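Local coordinates for protein sortase (Streptomyces avermitilis, PDB 5GO5) that probably acts as a class E housekeeping sortase, a cysteine transpeptidase that cuts sorting signals and joins proteins to the cell wall, at residues Y138-T143 / P152-Y157; A84-L89 / E146-V151; V120-G125 / R162-T167; F61-P66 / D106-F111. All blocks are in the same frame, centred on the assembly; numbering follows the deposited sequence.

Contact 1 of 4, residues Y138-T143 / P152-Y157; sequences YKTVPT and PRKSGY
Lys154 reaches across to Tyr138 and donates an N-H from its ammonium group to the phenol oxygen, NZ to OH 2.7 Å. The amine lies at the edge of the tyrosine ring and in its plane, while the methylene CD, two atoms back along the chain, comes closer to the ring, Lys154 CD to Tyr138 CE2 3.5 Å. The two side chains run across each other at about a right angle, the lysine fully extended beyond CG. Tyr138 is carried toward it by a first torsion that sets CG opposite the backbone N (chi1 170°). In the next shell, Asp144 forms a salt bridge with Lys154 NZ and takes a hydrogen bond from Thr140 OG1, so strand end and loop share one carboxylate. The lysine's backbone sits in a tight turn: Pro152 O accepts from both N and OG of Ser155, and Ser155 OG accepts from Tyr157 N in an ST turn. A phenylalanine in place of Tyr138 would probably leave the ammonium group with one hydrogen-bond acceptor fewer, relying more heavily on Asp144. The phenol, probably neutral, thus gives the amine a second partner, tying the loop after strand 127-140 to that strand's end.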
loop_
_atom_site.group_PDB
_atom_site.type_symbol
_atom_site.label_atom_id
_atom_site.label_comp_id
_atom_site.label_asym_id
_atom_site.label_seq_id
_atom_site.Cartn_x
_atom_site.Cartn_y
_atom_site.Cartn_z
ATOM N N TYR A 138 -6.236 -7.046 -9.153
ATOM C CA TYR A 138 -7.650 -7.232 -9.422
ATOM C C TYR A 138 -8.150 -5.994 -10.122
ATOM O O TYR A 138 -7.982 -4.881 -9.631
ATOM C CB TYR A 138 -8.401 -7.520 -8.121
ATOM C CG TYR A 138 -9.911 -7.480 -8.275
ATOM C CD1 TYR A 138 -10.604 -8.505 -8.931
ATOM C CD2 TYR A 138 -10.648 -6.400 -7.803
ATOM C CE1 TYR A 138 -11.993 -8.444 -9.095
ATOM C CE2 TYR A 138 -12.039 -6.351 -7.956
ATOM C CZ TYR A 138 -12.691 -7.364 -8.619
ATOM O OH TYR A 138 -14.078 -7.266 -8.750
ATOM N N LYS A 139 -8.808 -6.192 -11.273
ATOM C CA LYS A 139 -9.271 -5.103 -12.073
ATOM C C LYS A 139 -10.660 -4.700 -11.609
ATOM O O LYS A 139 -11.577 -5.532 -11.511
ATOM C CB LYS A 139 -9.266 -5.518 -13.553
ATOM C CG LYS A 139 -9.491 -4.405 -14.542
ATOM C CD LYS A 139 -9.392 -4.928 -15.991
ATOM C CE LYS A 139 -7.959 -5.030 -16.480
ATOM N N THR A 140 -10.834 -3.435 -11.293
ATOM C CA THR A 140 -12.155 -2.972 -10.966
ATOM C C THR A 140 -12.447 -1.557 -11.402
ATOM O O THR A 140 -11.682 -0.973 -12.134
ATOM C CB THR A 140 -12.459 -3.180 -9.490
ATOM O OG1 THR A 140 -13.874 -3.004 -9.290
ATOM C CG2 THR A 140 -11.602 -2.236 -8.593
ATOM N N VAL A 141 -13.616 -1.073 -11.020
ATOM C CA VAL A 141 -14.044 0.248 -11.438
ATOM C C VAL A 141 -13.782 1.288 -10.355
ATOM O O VAL A 141 -13.757 0.974 -9.155
ATOM C CB VAL A 141 -15.517 0.272 -11.921
ATOM C CG1 VAL A 141 -15.642 -0.517 -13.219
ATOM C CG2 VAL A 141 -16.479 -0.234 -10.859
ATOM N N PRO A 142 -13.582 2.546 -10.768
ATOM C CA PRO A 142 -13.364 3.631 -9.812
ATOM C C PRO A 142 -14.381 3.789 -8.692
ATOM O O PRO A 142 -14.007 4.228 -7.615
ATOM C CB PRO A 142 -13.361 4.884 -10.694
ATOM C CG PRO A 142 -13.014 4.408 -12.044
ATOM C CD PRO A 142 -13.526 3.019 -12.172
ATOM N N THR A 143 -15.646 3.438 -8.930
ATOM C CA THR A 143 -16.705 3.545 -7.939
ATOM C C THR A 143 -16.741 2.408 -6.908
ATOM O O THR A 143 -17.548 2.457 -5.971
ATOM C CB THR A 143 -18.075 3.573 -8.653
ATOM O OG1 THR A 143 -18.141 2.465 -9.537
ATOM C CG2 THR A 143 -18.238 4.838 -9.439
ATOM N N PRO A 152 -12.361 -6.432 3.126
ATOM C CA PRO A 152 -13.018 -6.252 1.823
ATOM C C PRO A 152 -13.534 -7.546 1.219
ATOM O O PRO A 152 -12.816 -8.539 1.198
ATOM C CB PRO A 152 -11.897 -5.726 0.915
ATOM C CG PRO A 152 -10.858 -5.252 1.832
ATOM C CD PRO A 152 -10.925 -6.075 3.082
ATOM N N ARG A 153 -14.782 -7.539 0.750
ATOM C CA ARG A 153 -15.387 -8.729 0.128
ATOM C C ARG A 153 -14.529 -9.383 -0.960
ATOM O O ARG A 153 -14.374 -10.617 -1.009
ATOM C CB ARG A 153 -16.762 -8.354 -0.454
ATOM C CG ARG A 153 -17.398 -9.405 -1.362
ATOM C CD ARG A 153 -18.863 -9.061 -1.590
ATOM N NE ARG A 153 -19.010 -7.823 -2.369
ATOM C CZ ARG A 153 -18.994 -7.743 -3.704
ATOM N NH1 ARG A 153 -18.833 -8.822 -4.476
ATOM N NH2 ARG A 153 -19.145 -6.557 -4.283
ATOM N N LYS A 154 -13.923 -8.562 -1.804
ATOM C CA LYS A 154 -13.147 -9.097 -2.910
ATOM C C LYS A 154 -11.715 -9.521 -2.550
ATOM O O LYS A 154 -11.020 -10.160 -3.364
ATOM C CB LYS A 154 -13.151 -8.108 -4.067
ATOM C CG LYS A 154 -14.568 -7.854 -4.568
ATOM C CD LYS A 154 -14.592 -6.806 -5.644
ATOM C CE LYS A 154 -15.977 -6.661 -6.262
ATOM N NZ LYS A 154 -15.869 -5.713 -7.383
ATOM N N SER A 155 -11.281 -9.216 -1.333
ATOM C CA SER A 155 -9.934 -9.636 -0.936
ATOM C C SER A 155 -9.781 -11.129 -0.742
ATOM O O SER A 155 -8.652 -11.624 -0.711
ATOM C CB SER A 155 -9.533 -8.931 0.340
ATOM O OG SER A 155 -10.363 -9.349 1.441
ATOM N N GLY A 156 -10.889 -11.829 -0.464
ATOM C CA GLY A 156 -10.801 -13.200 -0.026
ATOM C C GLY A 156 -10.630 -13.385 1.458
ATOM O O GLY A 156 -10.742 -14.515 1.938
ATOM N N TYR A 157 -10.361 -12.314 2.221
ATOM C CA TYR A 157 -10.196 -12.474 3.624
ATOM C C TYR A 157 -11.606 -12.652 4.215
ATOM O O TYR A 157 -12.585 -12.063 3.737
ATOM C CB TYR A 157 -9.559 -11.247 4.291
ATOM C CG TYR A 157 -8.162 -10.907 3.740
ATOM C CD1 TYR A 157 -7.167 -11.878 3.655
ATOM C CD2 TYR A 157 -7.846 -9.619 3.344
ATOM C CE1 TYR A 157 -5.915 -11.561 3.140
ATOM C CE2 TYR A 157 -6.588 -9.300 2.864
ATOM C CZ TYR A 157 -5.644 -10.270 2.758
ATOM O OH TYR A 157 -4.376 -9.939 2.277
#

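Contact 2 of 4, residues A84-L89 / E146-V151; sequences ANTARL and EVIDPV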
loop_
_atom_site.group_PDB
_atom_site.type_symbol
_atom_site.label_atom_id
_atom_site.label_comp_id
_atom_site.label_asym_id
_atom_site.label_seq_id
_atom_site.Cartn_x
_atom_site.Cartn_y
_atom_site.Cartn_z
ATOM N N ALA A 84 -7.569 8.367 4.646
ATOM C CA ALA A 84 -7.452 8.866 6.003
ATOM C C ALA A 84 -8.447 8.219 6.966
ATOM O O ALA A 84 -8.267 8.252 8.176
ATOM C CB ALA A 84 -7.535 10.399 6.016
ATOM N N ASN A 85 -9.470 7.605 6.419
ATOM C CA ASN A 85 -10.490 6.859 7.187
ATOM C C ASN A 85 -10.123 5.394 7.440
ATOM O O ASN A 85 -10.912 4.658 8.017
ATOM C CB ASN A 85 -11.823 6.880 6.447
ATOM C CG ASN A 85 -11.756 6.236 5.099
ATOM O OD1 ASN A 85 -10.844 6.525 4.299
ATOM N ND2 ASN A 85 -12.691 5.354 4.808
ATOM N N THR A 86 -8.949 4.966 6.980
ATOM C CA THR A 86 -8.520 3.566 7.137
ATOM C C THR A 86 -7.425 3.420 8.191
ATOM O O THR A 86 -6.854 4.396 8.670
ATOM C CB THR A 86 -8.115 2.942 5.782
ATOM O OG1 THR A 86 -6.846 3.472 5.344
ATOM C CG2 THR A 86 -9.200 3.186 4.731
ATOM N N ALA A 87 -7.130 2.185 8.546
ATOM C CA ALA A 87 -6.240 1.882 9.636
ATOM C C ALA A 87 -4.871 2.465 9.409
ATOM O O ALA A 87 -4.429 2.590 8.240
ATOM C CB ALA A 87 -6.096 0.387 9.766
ATOM N N ARG A 88 -4.203 2.782 10.506
ATOM C CA ARG A 88 -2.812 3.200 10.459
ATOM C C ARG A 88 -1.879 2.028 10.219
ATOM O O ARG A 88 -2.242 0.871 10.262
ATOM C CB ARG A 88 -2.449 3.979 11.722
ATOM C CG ARG A 88 -3.246 5.278 11.781
ATOM C CD ARG A 88 -2.837 6.185 12.912
ATOM N NE ARG A 88 -2.430 5.472 14.111
ATOM N N LEU A 89 -0.628 2.368 9.910
ATOM C CA LEU A 89 0.342 1.381 9.518
ATOM C C LEU A 89 0.503 0.317 10.580
ATOM O O LEU A 89 0.697 0.608 11.782
ATOM C CB LEU A 89 1.643 2.102 9.176
ATOM C CG LEU A 89 2.807 1.270 8.728
ATOM C CD1 LEU A 89 2.497 0.428 7.538
ATOM C CD2 LEU A 89 3.945 2.227 8.461
ATOM N N GLU A 146 -15.623 -0.390 -1.810
ATOM C CA GLU A 146 -15.538 -1.436 -0.785
ATOM C C GLU A 146 -14.153 -2.076 -0.703
ATOM O O GLU A 146 -13.832 -2.742 0.292
ATOM C CB GLU A 146 -16.565 -2.550 -1.020
ATOM C CG GLU A 146 -18.012 -2.099 -0.853
ATOM C CD GLU A 146 -19.005 -3.269 -0.712
ATOM O OE1 GLU A 146 -20.112 -3.015 -0.182
ATOM O OE2 GLU A 146 -18.699 -4.431 -1.113
ATOM N N VAL A 147 -13.313 -1.868 -1.717
ATOM C CA VAL A 147 -11.982 -2.450 -1.714
ATOM C C VAL A 147 -11.110 -1.988 -0.563
ATOM O O VAL A 147 -10.147 -2.698 -0.235
ATOM C CB VAL A 147 -11.227 -2.242 -3.051
ATOM C CG1 VAL A 147 -12.011 -2.889 -4.193
ATOM C CG2 VAL A 147 -10.945 -0.782 -3.310
ATOM N N ILE A 148 -11.426 -0.844 0.047
ATOM C CA ILE A 148 -10.661 -0.314 1.187
ATOM C C ILE A 148 -11.331 -0.509 2.512
ATOM O O ILE A 148 -10.838 0.006 3.500
ATOM C CB ILE A 148 -10.266 1.172 1.010
ATOM C CG1 ILE A 148 -11.517 2.073 1.078
ATOM C CG2 ILE A 148 -9.461 1.313 -0.274
ATOM C CD1 ILE A 148 -11.201 3.560 1.185
ATOM N N ASP A 149 -12.400 -1.314 2.571
ATOM C CA ASP A 149 -13.040 -1.583 3.853
ATOM C C ASP A 149 -12.140 -2.452 4.757
ATOM O O ASP A 149 -11.154 -3.066 4.292
ATOM C CB ASP A 149 -14.368 -2.343 3.621
ATOM C CG ASP A 149 -15.454 -1.478 3.044
ATOM O OD1 ASP A 149 -15.411 -0.250 3.216
ATOM O OD2 ASP A 149 -16.360 -2.077 2.488
ATOM N N PRO A 150 -12.471 -2.532 6.052
ATOM C CA PRO A 150 -11.611 -3.289 6.916
ATOM C C PRO A 150 -11.433 -4.736 6.541
ATOM O O PRO A 150 -10.351 -5.264 6.755
ATOM C CB PRO A 150 -12.288 -3.147 8.302
ATOM C CG PRO A 150 -12.918 -1.837 8.234
ATOM C CD PRO A 150 -13.444 -1.747 6.837
ATOM N N VAL A 151 -12.496 -5.396 6.079
ATOM C CA VAL A 151 -12.469 -6.758 5.557
ATOM C C VAL A 151 -13.122 -6.744 4.193
ATOM O O VAL A 151 -14.323 -7.018 4.065
ATOM C CB VAL A 151 -13.122 -7.811 6.511
ATOM C CG1 VAL A 151 -12.891 -9.206 5.970
ATOM C CG2 VAL A 151 -12.552 -7.695 7.889
#
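Asn85 is the first residue of 84-89 to meet the other loop, and it does so lightly: its amide nitrogen ND2 stands 4.3 Å from the terminal methyl CD1 of Ile148, a loose van der Waals approach at the surface. Thr86 follows and carries more of the contact. Its methyl CG2 lies 3.8 Å from the carbonyl oxygen of Ile148 and 4.1 Å from Ile148 CD1, so one carbon touches both the backbone and the side-chain end of the same residue. The two side chains cross at about a right angle. Thr86 CG2 is directed toward Ile148 because the hydroxyl takes the place between the backbone N and the carbonyl carbon (chi1 73°), where OG1 bonds to Tyr83 O and to the backbone N of Ala96. The hydroxyl is thus spent on its own loop and on strand 93-98, and the methyl branch is left for the isoleucine. On the other side, the backbone of 146-151 folds back on itself through Asp149 N to Glu146 O, 3.0 Å, just where Ile148 projects. The contact joins two loops of the sortase beta-barrel, the one between strands 80-82 and 93-98 and the one leading from strand 127-140 to strand 162-167; Ile148 also rests on Tyr83 and on Ala96 of strand 93-98, while Val147 O is hydrogen-bonded to Trp182 NE1 of strand 178-190.

Contact 3 of 4, residues V120-G125 / R162-T167; sequences VVLTDG and RYLTLT. With SO4 (sulfate ion), chain D.
The guanidinium of Arg162 meets a sulfate ion at its edge, near its own plane, with NH2 giving a bent hydrogen bond to sulfate O4 (2.8 Å, 132°), and the Tyr163 ring is stacked with that of Tyr157. Lys92 also binds this sulfate, which probably came from the crystallisation liquor, and Arg162 NH1 is bonded to Gly90 O. From this outer end, strand 162-167 runs along the wall of the sortase beta-barrel with its leucines turned to the apolar interior, where they meet strand 120-123. The strand axes are 10.1 Å apart and their directions differ by 105°, so the two strands face each other through side chains and do not pair. Leu164 is at the centre: its CD1 methyl touches Leu122 CD1 at 3.7 Å and Val120 CG1 at 3.9 Å, two methyls of alternate residues on one strand meeting a single methyl of the other. The leucine gets there, oblique to both partners, with CG opposite its backbone N (chi1 168°). Phe95 of strand 93-98 packs on Leu122 and Leu164, and Tyr131 on Leu164. Leu166, the next inward-facing residue, lies toward the predicted active-site residue His100, about 12 Å away between side chains, and packs on Phe111. Strand 120-123 ends in an ST turn, Gly125 N to Thr123 OG1. Between the two strands the Leu166 contact is the longest, CD1 to Val120 CG2 4.3 Å.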
loop_
_atom_site.group_PDB
_atom_site.type_symbol
_atom_site.label_atom_id
_atom_site.label_comp_id
_atom_site.label_asym_id
_atom_site.label_seq_id
_atom_site.Cartn_x
_atom_site.Cartn_y
_atom_site.Cartn_z
ATOM N N VAL A 120 5.449 -5.984 0.353
ATOM C CA VAL A 120 5.282 -4.533 0.411
ATOM C C VAL A 120 5.761 -4.109 1.781
ATOM O O VAL A 120 5.228 -4.555 2.778
ATOM C CB VAL A 120 3.797 -4.129 0.187
ATOM C CG1 VAL A 120 3.624 -2.639 0.311
ATOM C CG2 VAL A 120 3.272 -4.657 -1.156
ATOM N N VAL A 121 6.822 -3.302 1.823
ATOM C CA VAL A 121 7.550 -3.021 3.030
ATOM C C VAL A 121 7.464 -1.544 3.340
ATOM O O VAL A 121 7.690 -0.733 2.432
ATOM C CB VAL A 121 9.033 -3.406 2.895
ATOM C CG1 VAL A 121 9.796 -3.131 4.174
ATOM C CG2 VAL A 121 9.137 -4.902 2.569
ATOM N N LEU A 122 7.110 -1.202 4.580
ATOM C CA LEU A 122 7.109 0.175 5.015
ATOM C C LEU A 122 7.904 0.391 6.261
ATOM O O LEU A 122 7.987 -0.488 7.136
ATOM C CB LEU A 122 5.705 0.701 5.280
ATOM C CG LEU A 122 4.811 0.754 4.043
ATOM C CD1 LEU A 122 3.942 -0.480 3.889
ATOM C CD2 LEU A 122 3.958 2.018 3.985
ATOM N N THR A 123 8.469 1.588 6.360
ATOM C CA THR A 123 9.056 2.051 7.593
ATOM C C THR A 123 8.370 3.337 8.041
ATOM O O THR A 123 8.068 4.210 7.204
ATOM C CB THR A 123 10.596 2.251 7.527
ATOM O OG1 THR A 123 11.032 2.859 8.747
ATOM C CG2 THR A 123 11.024 3.089 6.333
ATOM N N ASP A 124 8.123 3.428 9.332
ATOM C CA ASP A 124 7.660 4.693 9.970
ATOM C C ASP A 124 8.794 5.416 10.692
ATOM O O ASP A 124 8.534 6.364 11.440
ATOM C CB ASP A 124 6.487 4.470 10.914
ATOM C CG ASP A 124 6.815 3.564 12.079
ATOM O OD1 ASP A 124 7.970 3.166 12.211
ATOM O OD2 ASP A 124 5.874 3.157 12.812
ATOM N N GLY A 125 10.015 4.939 10.524
ATOM C CA GLY A 125 11.150 5.501 11.225
ATOM C C GLY A 125 11.538 4.758 12.483
ATOM O O GLY A 125 12.675 4.923 12.991
ATOM N N ARG A 162 -4.595 -7.677 9.891
ATOM C CA ARG A 162 -3.809 -6.473 9.694
ATOM C C ARG A 162 -3.483 -6.427 8.207
ATOM O O ARG A 162 -2.482 -7.022 7.735
ATOM C CB ARG A 162 -2.546 -6.464 10.563
ATOM C CG ARG A 162 -2.848 -6.560 12.059
ATOM C CD ARG A 162 -1.572 -6.859 12.844
ATOM N NE ARG A 162 -1.910 -7.030 14.277
ATOM C CZ ARG A 162 -2.043 -6.037 15.139
ATOM N NH1 ARG A 162 -1.812 -4.773 14.809
ATOM N NH2 ARG A 162 -2.336 -6.311 16.406
ATOM N N TYR A 163 -4.373 -5.764 7.463
ATOM C CA TYR A 163 -4.273 -5.783 6.022
ATOM C C TYR A 163 -3.724 -4.480 5.460
ATOM O O TYR A 163 -3.709 -3.427 6.122
ATOM C CB TYR A 163 -5.620 -6.112 5.363
ATOM C CG TYR A 163 -6.251 -7.363 5.905
ATOM C CD1 TYR A 163 -5.523 -8.570 5.989
ATOM C CD2 TYR A 163 -7.566 -7.392 6.301
ATOM C CE1 TYR A 163 -6.086 -9.722 6.499
ATOM C CE2 TYR A 163 -8.134 -8.566 6.791
ATOM C CZ TYR A 163 -7.404 -9.723 6.883
ATOM O OH TYR A 163 -7.935 -10.905 7.408
ATOM N N LEU A 164 -3.295 -4.573 4.211
ATOM C CA LEU A 164 -2.864 -3.440 3.405
ATOM C C LEU A 164 -3.503 -3.590 2.030
ATOM O O LEU A 164 -3.602 -4.709 1.484
ATOM C CB LEU A 164 -1.323 -3.388 3.315
ATOM C CG LEU A 164 -0.687 -2.460 2.296
ATOM C CD1 LEU A 164 0.696 -2.009 2.802
ATOM C CD2 LEU A 164 -0.574 -3.081 0.943
ATOM N N THR A 165 -3.916 -2.460 1.456
ATOM C CA THR A 165 -4.455 -2.407 0.124
ATOM C C THR A 165 -3.693 -1.347 -0.644
ATOM O O THR A 165 -3.451 -0.272 -0.123
ATOM C CB THR A 165 -5.930 -2.056 0.134
ATOM O OG1 THR A 165 -6.599 -2.970 0.992
ATOM C CG2 THR A 165 -6.560 -2.146 -1.262
ATOM N N LEU A 166 -3.323 -1.678 -1.886
ATOM C CA LEU A 166 -2.849 -0.682 -2.851
ATOM C C LEU A 166 -3.846 -0.601 -3.970
ATOM O O LEU A 166 -4.307 -1.631 -4.462
ATOM C CB LEU A 166 -1.489 -1.070 -3.456
ATOM C CG LEU A 166 -0.361 -1.433 -2.503
ATOM C CD1 LEU A 166 0.911 -1.774 -3.287
ATOM C CD2 LEU A 166 -0.096 -0.335 -1.476
ATOM N N THR A 167 -4.129 0.614 -4.378
ATOM C CA THR A 167 -4.963 0.904 -5.561
ATOM C C THR A 167 -4.307 1.899 -6.475
ATOM O O THR A 167 -3.626 2.803 -6.028
ATOM C CB THR A 167 -6.353 1.426 -5.176
ATOM O OG1 THR A 167 -7.174 1.521 -6.369
ATOM C CG2 THR A 167 -6.336 2.755 -4.513
HETATM S S SO4 D . -3.035 -9.360 18.634
HETATM O O1 SO4 D . -3.395 -10.000 17.331
HETATM O O2 SO4 D . -2.272 -10.366 19.424
HETATM O O3 SO4 D . -4.283 -8.915 19.296
HETATM O O4 SO4 D . -2.150 -8.192 18.487
#

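Contact 4 of 4, residues F61-P66 / D106-F111; sequences FTWNKP and DPFKDF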
loop_
_atom_site.group_PDB
_atom_site.type_symbol
_atom_site.label_atom_id
_atom_site.label_comp_id
_atom_site.label_asym_id
_atom_site.label_seq_id
_atom_site.Cartn_x
_atom_site.Cartn_y
_atom_site.Cartn_z
ATOM N N PHE A 61 14.667 -2.553 -6.962
ATOM C CA PHE A 61 15.432 -2.341 -5.734
ATOM C C PHE A 61 15.442 -0.892 -5.300
ATOM O O PHE A 61 15.471 -0.600 -4.116
ATOM C CB PHE A 61 16.924 -2.815 -5.904
ATOM C CG PHE A 61 17.763 -2.659 -4.670
ATOM C CD1 PHE A 61 17.598 -3.512 -3.583
ATOM C CD2 PHE A 61 18.665 -1.618 -4.554
ATOM C CE1 PHE A 61 18.371 -3.377 -2.445
ATOM C CE2 PHE A 61 19.418 -1.448 -3.403
ATOM C CZ PHE A 61 19.279 -2.326 -2.341
ATOM N N THR A 62 15.519 0.029 -6.248
ATOM C CA THR A 62 15.605 1.440 -5.876
ATOM C C THR A 62 14.221 2.101 -5.792
ATOM O O THR A 62 14.119 3.332 -5.633
ATOM C CB THR A 62 16.507 2.247 -6.818
ATOM O OG1 THR A 62 15.944 2.281 -8.121
ATOM C CG2 THR A 62 17.905 1.641 -6.845
ATOM N N TRP A 63 13.155 1.327 -5.952
ATOM C CA TRP A 63 11.812 1.947 -5.852
ATOM C C TRP A 63 11.562 2.280 -4.379
ATOM O O TRP A 63 11.660 1.422 -3.498
ATOM C CB TRP A 63 10.769 1.009 -6.393
ATOM C CG TRP A 63 9.400 1.594 -6.602
ATOM C CD1 TRP A 63 8.847 1.968 -7.777
ATOM C CD2 TRP A 63 8.343 1.663 -5.604
ATOM N NE1 TRP A 63 7.510 2.321 -7.577
ATOM C CE2 TRP A 63 7.193 2.151 -6.254
ATOM C CE3 TRP A 63 8.286 1.392 -4.233
ATOM C CZ2 TRP A 63 5.960 2.330 -5.584
ATOM C CZ3 TRP A 63 7.072 1.587 -3.556
ATOM C CH2 TRP A 63 5.925 2.027 -4.248
ATOM N N ASN A 64 11.268 3.559 -4.119
ATOM C CA ASN A 64 11.069 4.033 -2.752
ATOM C C ASN A 64 10.158 5.270 -2.837
ATOM O O ASN A 64 10.470 6.213 -3.551
ATOM C CB ASN A 64 12.398 4.329 -2.031
ATOM C CG ASN A 64 13.149 5.542 -2.600
ATOM O OD1 ASN A 64 13.150 6.599 -1.994
ATOM N ND2 ASN A 64 13.718 5.398 -3.772
ATOM N N LYS A 65 9.040 5.253 -2.128
ATOM C CA LYS A 65 8.072 6.341 -2.226
ATOM C C LYS A 65 7.606 6.768 -0.876
ATOM O O LYS A 65 7.341 5.918 0.023
ATOM C CB LYS A 65 6.842 5.932 -3.035
ATOM C CG LYS A 65 7.132 5.381 -4.429
ATOM C CD LYS A 65 7.736 6.395 -5.367
ATOM C CE LYS A 65 8.253 5.681 -6.579
ATOM N NZ LYS A 65 8.786 6.694 -7.545
ATOM N N PRO A 66 7.471 8.085 -0.681
ATOM C CA PRO A 66 6.894 8.555 0.531
ATOM C C PRO A 66 5.377 8.307 0.531
ATOM O O PRO A 66 4.748 8.359 -0.527
ATOM C CB PRO A 66 7.169 10.073 0.484
ATOM C CG PRO A 66 7.106 10.373 -0.966
ATOM C CD PRO A 66 7.696 9.191 -1.651
ATOM N N ASP A 106 4.436 8.413 -12.067
ATOM C CA ASP A 106 4.004 7.054 -12.356
ATOM C C ASP A 106 4.507 6.066 -11.291
ATOM O O ASP A 106 5.089 5.027 -11.634
ATOM C CB ASP A 106 4.559 6.616 -13.737
ATOM C CG ASP A 106 4.194 7.579 -14.889
ATOM O OD1 ASP A 106 3.466 8.559 -14.696
ATOM O OD2 ASP A 106 4.651 7.315 -16.014
ATOM N N PRO A 107 4.300 6.373 -9.994
ATOM C CA PRO A 107 4.853 5.378 -9.028
ATOM C C PRO A 107 4.350 3.950 -9.195
ATOM O O PRO A 107 5.077 2.996 -8.910
ATOM C CB PRO A 107 4.420 5.937 -7.664
ATOM C CG PRO A 107 3.232 6.832 -7.946
ATOM C CD PRO A 107 3.555 7.443 -9.295
ATOM N N PHE A 108 3.118 3.789 -9.660
ATOM C CA PHE A 108 2.519 2.465 -9.848
ATOM C C PHE A 108 2.488 2.010 -11.297
ATOM O O PHE A 108 1.711 1.133 -11.681
ATOM C CB PHE A 108 1.104 2.419 -9.225
ATOM C CG PHE A 108 1.084 2.307 -7.705
ATOM C CD1 PHE A 108 2.181 1.860 -6.962
ATOM C CD2 PHE A 108 -0.098 2.523 -7.032
ATOM C CE1 PHE A 108 2.117 1.719 -5.565
ATOM C CE2 PHE A 108 -0.193 2.352 -5.650
ATOM C CZ PHE A 108 0.921 1.992 -4.899
ATOM N N LYS A 109 3.400 2.560 -12.090
ATOM C CA LYS A 109 3.560 2.140 -13.503
ATOM C C LYS A 109 3.544 0.641 -13.711
ATOM O O LYS A 109 2.867 0.154 -14.618
ATOM C CB LYS A 109 4.910 2.692 -14.006
ATOM C CG LYS A 109 5.303 2.293 -15.430
ATOM C CD LYS A 109 6.659 2.887 -15.780
ATOM N N ASP A 110 4.309 -0.086 -12.912
ATOM C CA ASP A 110 4.497 -1.536 -13.071
ATOM C C ASP A 110 3.595 -2.377 -12.145
ATOM O O ASP A 110 3.865 -3.541 -11.902
ATOM C CB ASP A 110 5.963 -1.902 -12.843
ATOM C CG ASP A 110 6.888 -1.386 -13.959
ATOM O OD1 ASP A 110 6.482 -1.408 -15.115
ATOM O OD2 ASP A 110 8.001 -0.924 -13.664
ATOM N N PHE A 111 2.469 -1.803 -11.734
ATOM C CA PHE A 111 1.493 -2.491 -10.867
ATOM C C PHE A 111 1.083 -3.855 -11.396
ATOM O O PHE A 111 0.967 -4.801 -10.644
ATOM C CB PHE A 111 0.285 -1.580 -10.695
ATOM C CG PHE A 111 -0.525 -1.846 -9.462
ATOM C CD1 PHE A 111 -1.508 -2.819 -9.428
ATOM C CD2 PHE A 111 -0.302 -1.085 -8.312
ATOM C CE1 PHE A 111 -2.307 -2.995 -8.292
ATOM C CE2 PHE A 111 -1.087 -1.287 -7.167
ATOM C CZ PHE A 111 -2.111 -2.204 -7.173
#
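Pro107 takes most of the contact from the 106-111 side. Its carbonyl oxygen accepts the indole N-H of Trp63, NE1 to O 2.9 Å and 150° at the hydrogen, flat at both ends: the oxygen lies at the indole edge within 5° of the ring plane, and the nitrogen approaches in the carbonyl plane on a lone pair. The proline ring meets Lys65 as well, CB to the lysine CE 4.0 Å, at about a right angle. Lys65 CG lies over one face of the Trp63 indole, 3.4 Å above the plane and offset toward the rim, and the bend at chi2 (-65°) sends CD and CE to Pro107. Leu80 of strand 80-82 touches Trp63, Lys65, Pro107 and Phe108. Pro107 and Phe108 form the middle of a type I beta turn from Asp106 to Lys109, in the loop that leaves strand 93-98 of the sortase barrel and passes beside the predicted active-site residue His100, to which Phe108 is backbone-bonded. Phe108 swings its ring back to Trp63, CE1 to the indole CZ2 3.9 Å, crossing obliquely. A leucine in place of Trp63 would probably leave Pro107 O without its N-H donor and open a gap beside Phe108. Phe111, which closes a second type I turn begun at Phe108, puts CD2 over one face of the Phe108 ring, 3.7 Å above the plane and offset toward the rim.

Contact 3 is the buried one, whose strand-to-strand touches are all between methyl groups across the barrel interior, while contact 2 is a loose surface touch and contacts 1 and 4 are partly buried, each with one side-chain hydrogen bond. In contact 1 that bond involves an ammonium group also in a salt bridge with Asp144, outside both segments; in contact 4 it is an uncharged indole N-H to a backbone oxygen, set among rings near the predicted active site. Contacts 1 and 2 share the loop from strand 127-140 to strand 162-167 and touch where Pro152 packs on Val147. Contact 3 meets contact 4 through Leu166 and Phe108, and contact 2 through Leu89 and Leu122.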